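PDB 5GZT: chitinase from Paenibacillus sp. FPU-7, which probably hydrolyses internal beta-1,4 linkages between N-acetylglucosamine units of chitin and chitodextrins, as an endochitinase of glycosyl hydrolase family 18. Local coordinates for residues V184-T189 against Y255-A260; G672-P677 against V717-G722; K799-V804 against E872-S877. All coordinates share one frame; numbering follows the deposited sequence.

Interaction 1 (V184-T189 against Y255-A260); sequences VKLIST and YSVKTA
Val-184, Leu-186 and Thr-189 project onto Tyr-255, Val-257 and Thr-259 of a strand that lies in another sheet, with the strand axes 7.7 Å apart at their closest and their directions 140° apart. The aliphatic contacts lie in the middle. Val-257 has CG1 between its backbone N and carbonyl carbon (chi1 64°), which aims this methyl at the strand 184-189, where it meets Val-184 CG1 at 3.6 Å. The same Val-257 CG1 is squeezed against Leu-186 CD2 at 3.3 Å, tighter than ordinary van der Waals contact.

The aromatic contacts gather at the end of Tyr-255. Leu-186 and the tyrosine approach from opposite directions, CD2 reaching the ring edge in its plane while CD1 comes to 3.4 Å from Tyr-255 OH. Thr-189 CG2 approaches obliquely, 3.5 Å from the same Tyr-255 OH.

Val-184 CG2 also packs against the hydroxyl of Thr-259, whose OG1 lies 3.3 Å away and has no hydrogen-bonding partner in the model.

Strand 184-191 pairs with 197-203, Ile-187 and Ser-188 forming a classic beta bulge opposite Lys-200, whereas 251-261 runs between 210-215 and 264-284. Two beta layers are therefore joined face to face by dispersion and close fit, and even the hydroxyls of Tyr-255 and Thr-259 meet methyl groups across this interface.

Interaction 2 (G672-P677 against V717-G722); sequences GTFILP and VYVNGG
Gly-672 and Phe-674 pair with Val-719 and Val-717 as antiparallel hydrogen-bonded pairs on either side of the non-hydrogen-bonded pair Thr-673 with Tyr-718, the strand axes running 162° apart. Each hydrogen-bonded pair makes two backbone bonds; Val-719 N reaches Gly-672 O at 2.8 Å, and Val-717 N reaches Phe-674 O at 2.8 Å. Val-717 O accepts from Phe-674 N and is also approached by Thr-673 CA at 3.4 Å in a CA-H...O contact.

Thr-673 and Tyr-718 lie side by side on one face of the sheet, pointing the same way. With the threonine OG1 beside its own backbone N (chi1 -59°), both branches flank one side of the tyrosine: Thr-673 OG1 is 3.2 Å from Tyr-718 CD1, and Thr-673 CG2 stands 3.8 Å from that same Tyr-718 CD1. Replacing the threonine by glycine would probably bare this flank of the Tyr-718 ring and leave it freer to turn.

The opposite face is apolar. Phe-674 sets its ring edge toward Val-717 CB, and its CE2 lies 3.9 Å from CG2 of Val-719, the two side chains crossing obliquely. Gly-672 brings no side chain, and its carbonyl O sits 3.6 Å from Val-719 CB.

Both strands belong to a three-stranded sheet of the immunoglobulin-like domain, with 714-723 in the middle. Phe-674 continues onto Val-756 of strand 754-759 in the domain's other sheet, while Tyr-718 leans on Thr-704 and Ala-706 of strand 703-707.

Interaction 3 (K799-V804 against E872-S877); sequences KDNKVV and EELANS
Asn-801, Glu-873 and Ser-877 carry most of this contact, in which the tip of a beta hairpin lies on a helix of the C-terminal family 18 domain. Asn-801 occupies the type I' turn from Lys-799 to Lys-802. Its ND2 gives an almost straight bond (178°) to Glu-873 OE1 at 3.1 Å; the oxygen lies in the amide plane, yet the donor stands 49° out of the carboxylate plane. The same amide nitrogen also bonds to Thr-870 O, so the asparagine is held by the helix at two points.

Glu-873 reaches the turn by an extended chain, CG anti to its backbone N (chi1 -175°). Its other oxygen, OE2, offers the anti lone pair to Lys-802 NZ in a salt bridge of 2.7 Å. A water donates to Glu-873 OE2 and to Asp-800 O, giving this oxygen a second partner and tying the carboxylate to the turn backbone.

Ser-877, one helical turn later, accepts a nearly straight bond from Val-803 N on its OG at 2.9 Å. Another water joins Val-803 O and Ser-877 O, giving each a bond of 2.9 Å. Beneath these polar links, Val-803 CG2 packs on Leu-874 CD1 at 3.9 Å, the side chains crossing at about a right angle.

Strand 802-805 hydrogen-bonds back to strand 790-799 of the TIM barrel, and its other edge, at Val-803, is met by the hydroxyl of Ser-877 and a water. The chemistry is thus polar at the turn, where lysine and asparagine donors probably steady the glutamate's negative charge, and apolar where the valine meets the leucine.

How the interactions relate
Following the chain from its N terminus, interaction 1 closes first, then interaction 2, then interaction 3; the three stand in series, and none nests within or crosses another. Interaction 1 closes a loop of 65 residues and ties together the layers built on strands 184-191 and 251-261. Interaction 2 closes 39 residues within the immunoglobulin-like domain by pairing neighbouring strands. Interaction 3 closes 67 residues in the second family 18 domain, joining a hairpin to a helix. Interactions 1 and 2 lie on opposite sides of the chain's centre, their centres 64 Å apart; those of 2 and 3 are 46 Å apart. No two touch; each is local to its own part of the fold.

Interaction 1 (V184-T189 against Y255-A260)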
loop_
_atom_site.group_PDB
_atom_site.type_symbol
_atom_site.label_atom_id
_atom_site.label_comp_id
_atom_site.label_asym_id
_atom_site.label_seq_id
_atom_site.Cartn_x
_atom_site.Cartn_y
_atom_site.Cartn_z
ATOM N N VAL B 184 5.448 25.988 -22.651
ATOM C CA VAL B 184 4.493 25.088 -21.937
ATOM C C VAL B 184 4.440 25.413 -20.448
ATOM O O VAL B 184 5.448 25.249 -19.782
ATOM C CB VAL B 184 4.904 23.589 -22.048
ATOM C CG1 VAL B 184 3.989 22.707 -21.179
ATOM C CG2 VAL B 184 4.922 23.132 -23.511
ATOM N N LYS B 185 3.286 25.855 -19.941
ATOM C CA LYS B 185 3.015 25.960 -18.477
ATOM C C LYS B 185 2.132 24.812 -17.902
ATOM O O LYS B 185 0.982 24.631 -18.319
ATOM C CB LYS B 185 2.321 27.270 -18.150
ATOM C CG LYS B 185 3.087 28.506 -18.595
ATOM C CD LYS B 185 2.392 29.806 -18.170
ATOM C CE LYS B 185 2.244 29.962 -16.662
ATOM N NZ LYS B 185 3.512 29.676 -15.930
ATOM N N LEU B 186 2.660 24.086 -16.908
ATOM C CA LEU B 186 1.909 23.032 -16.176
ATOM C C LEU B 186 0.854 23.659 -15.267
ATOM O O LEU B 186 1.190 24.538 -14.481
ATOM C CB LEU B 186 2.861 22.176 -15.317
ATOM C CG LEU B 186 4.044 21.520 -16.072
ATOM C CD1 LEU B 186 4.942 20.634 -15.207
ATOM C CD2 LEU B 186 3.563 20.759 -17.305
ATOM N N ILE B 187 -0.407 23.237 -15.399
ATOM C CA ILE B 187 -1.527 23.713 -14.537
ATOM C C ILE B 187 -1.655 22.804 -13.265
ATOM O O ILE B 187 -1.835 23.320 -12.129
ATOM C CB ILE B 187 -2.875 23.793 -15.356
ATOM C CG1 ILE B 187 -2.963 25.095 -16.213
ATOM C CG2 ILE B 187 -4.126 23.669 -14.478
ATOM C CD1 ILE B 187 -3.654 26.316 -15.565
ATOM N N SER B 188 -1.562 21.472 -13.466
ATOM C CA SER B 188 -1.976 20.461 -12.462
ATOM C C SER B 188 -2.031 19.044 -13.023
ATOM O O SER B 188 -2.007 18.830 -14.252
ATOM C CB SER B 188 -3.389 20.737 -11.947
ATOM O OG SER B 188 -4.332 20.344 -12.948
ATOM N N THR B 189 -2.169 18.091 -12.090
ATOM C CA THR B 189 -2.319 16.658 -12.379
ATOM C C THR B 189 -3.340 16.025 -11.428
ATOM O O THR B 189 -3.491 16.460 -10.284
ATOM C CB THR B 189 -1.030 15.879 -12.071
ATOM O OG1 THR B 189 -0.878 15.839 -10.649
ATOM C CG2 THR B 189 0.210 16.550 -12.708
ATOM N N TYR B 255 6.782 12.821 -15.161
ATOM C CA TYR B 255 6.452 13.169 -16.548
ATOM C C TYR B 255 7.272 14.369 -17.082
ATOM O O TYR B 255 7.690 15.242 -16.317
ATOM C CB TYR B 255 4.942 13.408 -16.717
ATOM C CG TYR B 255 4.434 14.645 -16.027
ATOM C CD1 TYR B 255 4.182 14.645 -14.664
ATOM C CD2 TYR B 255 4.217 15.821 -16.726
ATOM C CE1 TYR B 255 3.731 15.784 -14.011
ATOM C CE2 TYR B 255 3.760 16.966 -16.083
ATOM C CZ TYR B 255 3.515 16.947 -14.730
ATOM O OH TYR B 255 3.078 18.080 -14.079
ATOM N N SER B 256 7.503 14.366 -18.397
ATOM C CA SER B 256 7.993 15.547 -19.141
ATOM C C SER B 256 7.024 15.868 -20.279
ATOM O O SER B 256 6.495 14.955 -20.963
ATOM C CB SER B 256 9.357 15.294 -19.756
ATOM O OG SER B 256 9.218 14.311 -20.773
ATOM N N VAL B 257 6.821 17.168 -20.467
ATOM C CA VAL B 257 6.035 17.695 -21.565
ATOM C C VAL B 257 6.829 18.808 -22.311
ATOM O O VAL B 257 7.622 19.553 -21.708
ATOM C CB VAL B 257 4.627 18.158 -21.057
ATOM C CG1 VAL B 257 4.726 19.322 -20.074
ATOM C CG2 VAL B 257 3.678 18.474 -22.210
ATOM N N LYS B 258 6.624 18.865 -23.628
ATOM C CA LYS B 258 7.079 19.966 -24.490
ATOM C C LYS B 258 6.257 19.981 -25.797
ATOM O O LYS B 258 5.830 18.906 -26.300
ATOM C CB LYS B 258 8.560 19.819 -24.825
ATOM C CG LYS B 258 8.903 18.390 -25.164
ATOM C CD LYS B 258 10.196 18.208 -25.934
ATOM C CE LYS B 258 10.036 17.103 -26.969
ATOM N NZ LYS B 258 11.350 16.542 -27.359
ATOM N N THR B 259 6.052 21.210 -26.301
ATOM C CA THR B 259 5.464 21.526 -27.622
ATOM C C THR B 259 6.550 21.905 -28.667
ATOM O O THR B 259 7.734 22.055 -28.339
ATOM C CB THR B 259 4.451 22.712 -27.514
ATOM O OG1 THR B 259 5.012 23.806 -26.754
ATOM C CG2 THR B 259 3.149 22.257 -26.857
ATOM N N ALA B 260 6.143 22.060 -29.927
ATOM C CA ALA B 260 7.016 22.674 -30.949
ATOM C C ALA B 260 6.204 23.383 -32.032
ATOM O O ALA B 260 4.974 23.414 -31.967
ATOM C CB ALA B 260 7.944 21.630 -31.568
#

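Interaction 2 (G672-P677 against V717-G722)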
loop_
_atom_site.group_PDB
_atom_site.type_symbol
_atom_site.label_atom_id
_atom_site.label_comp_id
_atom_site.label_asym_id
_atom_site.label_seq_id
_atom_site.Cartn_x
_atom_site.Cartn_y
_atom_site.Cartn_z
ATOM N N GLY B 672 -29.077 -31.878 11.368
ATOM C CA GLY B 672 -27.661 -31.604 10.986
ATOM C C GLY B 672 -27.534 -30.179 10.562
ATOM O O GLY B 672 -28.547 -29.547 10.329
ATOM N N THR B 673 -26.301 -29.681 10.465
ATOM C CA THR B 673 -26.029 -28.342 10.146
ATOM C C THR B 673 -24.949 -28.209 9.093
ATOM O O THR B 673 -23.850 -28.740 9.220
ATOM C CB THR B 673 -25.585 -27.591 11.465
ATOM O OG1 THR B 673 -26.668 -27.729 12.372
ATOM C CG2 THR B 673 -25.384 -26.069 11.202
ATOM N N PHE B 674 -25.250 -27.467 8.075
ATOM C CA PHE B 674 -24.267 -27.059 7.056
ATOM C C PHE B 674 -23.735 -25.689 7.509
ATOM O O PHE B 674 -24.529 -24.835 8.040
ATOM C CB PHE B 674 -24.951 -26.847 5.715
ATOM C CG PHE B 674 -25.516 -28.115 5.124
ATOM C CD1 PHE B 674 -24.683 -29.170 4.807
ATOM C CD2 PHE B 674 -26.843 -28.220 4.849
ATOM C CE1 PHE B 674 -25.184 -30.327 4.189
ATOM C CE2 PHE B 674 -27.342 -29.350 4.247
ATOM C CZ PHE B 674 -26.496 -30.400 3.924
ATOM N N ILE B 675 -22.435 -25.501 7.373
ATOM C CA ILE B 675 -21.808 -24.257 7.715
ATOM C C ILE B 675 -20.983 -23.748 6.558
ATOM O O ILE B 675 -20.106 -24.453 6.124
ATOM C CB ILE B 675 -20.955 -24.378 8.997
ATOM C CG1 ILE B 675 -21.850 -24.754 10.190
ATOM C CG2 ILE B 675 -20.303 -23.008 9.332
ATOM C CD1 ILE B 675 -20.983 -25.168 11.415
ATOM N N LEU B 676 -21.248 -22.500 6.126
ATOM C CA LEU B 676 -20.565 -21.904 4.993
ATOM C C LEU B 676 -20.011 -20.506 5.364
ATOM O O LEU B 676 -20.785 -19.495 5.357
ATOM C CB LEU B 676 -21.511 -21.762 3.805
ATOM C CG LEU B 676 -22.142 -23.073 3.276
ATOM C CD1 LEU B 676 -23.445 -23.348 4.000
ATOM C CD2 LEU B 676 -22.430 -23.049 1.811
ATOM N N PRO B 677 -18.725 -20.453 5.641
ATOM C CA PRO B 677 -18.016 -19.170 5.825
ATOM C C PRO B 677 -18.035 -18.326 4.547
ATOM O O PRO B 677 -17.995 -18.894 3.394
ATOM C CB PRO B 677 -16.582 -19.592 6.195
ATOM C CG PRO B 677 -16.733 -21.029 6.700
ATOM C CD PRO B 677 -17.761 -21.592 5.744
ATOM N N VAL B 717 -27.019 -23.561 8.092
ATOM C CA VAL B 717 -28.294 -24.043 7.630
ATOM C C VAL B 717 -28.626 -25.175 8.509
ATOM O O VAL B 717 -27.994 -26.224 8.387
ATOM C CB VAL B 717 -28.298 -24.472 6.134
ATOM C CG1 VAL B 717 -29.687 -24.951 5.735
ATOM C CG2 VAL B 717 -27.844 -23.363 5.212
ATOM N N TYR B 718 -29.628 -25.035 9.381
ATOM C CA TYR B 718 -30.011 -26.099 10.329
ATOM C C TYR B 718 -31.089 -26.969 9.650
ATOM O O TYR B 718 -32.182 -26.477 9.307
ATOM C CB TYR B 718 -30.568 -25.500 11.639
ATOM C CG TYR B 718 -29.552 -24.625 12.402
ATOM C CD1 TYR B 718 -28.492 -25.171 13.140
ATOM C CD2 TYR B 718 -29.684 -23.242 12.397
ATOM C CE1 TYR B 718 -27.577 -24.342 13.789
ATOM C CE2 TYR B 718 -28.834 -22.446 13.081
ATOM C CZ TYR B 718 -27.789 -22.950 13.738
ATOM O OH TYR B 718 -26.952 -21.979 14.329
ATOM N N VAL B 719 -30.743 -28.216 9.327
ATOM C CA VAL B 719 -31.711 -29.164 8.742
ATOM C C VAL B 719 -32.350 -29.866 9.936
ATOM O O VAL B 719 -31.687 -30.517 10.748
ATOM C CB VAL B 719 -31.003 -30.162 7.808
ATOM C CG1 VAL B 719 -31.986 -31.180 7.264
ATOM C CG2 VAL B 719 -30.395 -29.389 6.630
ATOM N N ASN B 720 -33.636 -29.751 10.036
ATOM C CA ASN B 720 -34.396 -30.382 11.127
ATOM C C ASN B 720 -34.422 -31.842 11.128
ATOM O O ASN B 720 -34.505 -32.499 12.205
ATOM C CB ASN B 720 -35.819 -30.020 11.010
ATOM C CG ASN B 720 -36.271 -29.285 12.176
ATOM O OD1 ASN B 720 -36.452 -29.903 13.268
ATOM N ND2 ASN B 720 -36.424 -27.931 12.015
ATOM N N GLY B 721 -34.383 -32.458 9.963
ATOM C CA GLY B 721 -34.462 -33.907 10.108
ATOM C C GLY B 721 -35.926 -34.373 10.051
ATOM O O GLY B 721 -36.893 -33.593 10.340
ATOM N N GLY B 722 -36.071 -35.619 9.626
ATOM C CA GLY B 722 -37.382 -36.167 9.448
ATOM C C GLY B 722 -37.306 -37.292 8.418
ATOM O O GLY B 722 -36.233 -37.870 8.211
#

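Interaction 3 (K799-V804 against E872-S877)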
loop_
_atom_site.group_PDB
_atom_site.type_symbol
_atom_site.label_atom_id
_atom_site.label_comp_id
_atom_site.label_asym_id
_atom_site.label_seq_id
_atom_site.Cartn_x
_atom_site.Cartn_y
_atom_site.Cartn_z
ATOM N N LYS B 799 -8.931 -49.218 -29.919
ATOM C CA LYS B 799 -8.284 -49.563 -31.210
ATOM C C LYS B 799 -9.377 -49.690 -32.270
ATOM O O LYS B 799 -10.356 -50.465 -32.078
ATOM C CB LYS B 799 -7.435 -50.819 -31.091
ATOM C CG LYS B 799 -6.727 -51.103 -32.424
ATOM C CD LYS B 799 -6.128 -52.490 -32.452
ATOM C CE LYS B 799 -5.580 -52.796 -33.850
ATOM N NZ LYS B 799 -5.114 -54.191 -33.970
ATOM N N ASP B 800 -9.243 -48.893 -33.361
ATOM C CA ASP B 800 -10.164 -48.934 -34.503
ATOM C C ASP B 800 -11.586 -48.534 -34.031
ATOM O O ASP B 800 -12.614 -49.060 -34.465
ATOM C CB ASP B 800 -10.186 -50.308 -35.178
ATOM C CG ASP B 800 -8.867 -50.655 -35.921
ATOM O OD1 ASP B 800 -8.042 -49.743 -36.171
ATOM O OD2 ASP B 800 -8.695 -51.871 -36.189
ATOM N N ASN B 801 -11.608 -47.584 -33.097
ATOM C CA ASN B 801 -12.800 -47.149 -32.522
ATOM C C ASN B 801 -13.613 -48.210 -31.784
ATOM O O ASN B 801 -14.831 -48.037 -31.608
ATOM C CB ASN B 801 -13.669 -46.419 -33.552
ATOM C CG ASN B 801 -14.456 -45.294 -32.859
ATOM O OD1 ASN B 801 -13.921 -44.628 -31.962
ATOM N ND2 ASN B 801 -15.682 -45.144 -33.190
ATOM N N LYS B 802 -12.931 -49.213 -31.254
ATOM C CA LYS B 802 -13.539 -50.310 -30.512
ATOM C C LYS B 802 -12.752 -50.360 -29.201
ATOM O O LYS B 802 -11.618 -49.952 -29.146
ATOM C CB LYS B 802 -13.477 -51.645 -31.311
ATOM C CG LYS B 802 -14.301 -51.475 -32.572
ATOM C CD LYS B 802 -14.468 -52.734 -33.374
ATOM C CE LYS B 802 -15.671 -52.610 -34.383
ATOM N NZ LYS B 802 -16.789 -51.584 -34.170
ATOM N N VAL B 803 -13.399 -50.828 -28.145
ATOM C CA VAL B 803 -12.768 -50.946 -26.890
ATOM C C VAL B 803 -12.130 -52.325 -26.797
ATOM O O VAL B 803 -12.810 -53.328 -27.040
ATOM C CB VAL B 803 -13.788 -50.711 -25.764
ATOM C CG1 VAL B 803 -13.155 -51.030 -24.431
ATOM C CG2 VAL B 803 -14.242 -49.279 -25.818
ATOM N N VAL B 804 -10.860 -52.355 -26.436
ATOM C CA VAL B 804 -10.038 -53.584 -26.465
ATOM C C VAL B 804 -9.223 -53.700 -25.196
ATOM O O VAL B 804 -9.158 -52.768 -24.411
ATOM C CB VAL B 804 -9.098 -53.560 -27.652
ATOM C CG1 VAL B 804 -9.921 -53.469 -28.913
ATOM C CG2 VAL B 804 -8.145 -52.406 -27.575
ATOM N N GLU B 872 -21.377 -43.279 -31.168
ATOM C CA GLU B 872 -22.217 -44.433 -31.194
ATOM C C GLU B 872 -21.419 -45.735 -31.230
ATOM O O GLU B 872 -21.621 -46.646 -30.395
ATOM C CB GLU B 872 -23.204 -44.304 -32.389
ATOM C CG GLU B 872 -24.087 -45.520 -32.637
ATOM C CD GLU B 872 -25.266 -45.545 -31.690
ATOM O OE1 GLU B 872 -25.544 -44.449 -31.088
ATOM O OE2 GLU B 872 -25.888 -46.647 -31.589
ATOM N N GLU B 873 -20.489 -45.811 -32.162
ATOM C CA GLU B 873 -19.701 -47.003 -32.270
ATOM C C GLU B 873 -18.816 -47.266 -31.015
ATOM O O GLU B 873 -18.746 -48.402 -30.498
ATOM C CB GLU B 873 -18.802 -46.871 -33.507
ATOM C CG GLU B 873 -18.042 -48.123 -33.752
ATOM C CD GLU B 873 -17.152 -48.039 -34.994
ATOM O OE1 GLU B 873 -16.839 -46.907 -35.499
ATOM O OE2 GLU B 873 -16.796 -49.175 -35.414
ATOM N N LEU B 874 -18.174 -46.233 -30.509
ATOM C CA LEU B 874 -17.338 -46.388 -29.319
ATOM C C LEU B 874 -18.248 -46.784 -28.124
ATOM O O LEU B 874 -17.946 -47.717 -27.373
ATOM C CB LEU B 874 -16.503 -45.111 -29.001
ATOM C CG LEU B 874 -15.585 -45.361 -27.771
ATOM C CD1 LEU B 874 -14.412 -46.180 -28.198
ATOM C CD2 LEU B 874 -15.089 -44.092 -27.085
ATOM N N ALA B 875 -19.399 -46.143 -28.010
ATOM C CA ALA B 875 -20.262 -46.390 -26.862
ATOM C C ALA B 875 -20.769 -47.813 -26.851
ATOM O O ALA B 875 -20.679 -48.536 -25.860
ATOM C CB ALA B 875 -21.395 -45.374 -26.831
ATOM N N ASN B 876 -21.267 -48.270 -27.998
ATOM C CA ASN B 876 -21.726 -49.637 -28.121
ATOM C C ASN B 876 -20.603 -50.593 -27.840
ATOM O O ASN B 876 -20.755 -51.559 -27.123
ATOM C CB ASN B 876 -22.283 -49.901 -29.570
ATOM C CG ASN B 876 -23.629 -49.278 -29.799
ATOM O OD1 ASN B 876 -24.390 -49.069 -28.880
ATOM N ND2 ASN B 876 -23.947 -49.019 -31.054
ATOM N N SER B 877 -19.421 -50.318 -28.352
ATOM C CA SER B 877 -18.298 -51.222 -28.047
ATOM C C SER B 877 -17.871 -51.243 -26.554
ATOM O O SER B 877 -17.532 -52.298 -25.991
ATOM C CB SER B 877 -17.137 -50.845 -28.953
ATOM O OG SER B 877 -16.084 -51.703 -28.730
HETATM O O HOH W 1 -14.304 -49.653 -36.427
HETATM O O HOH W 2 -15.508 -54.220 -26.797
#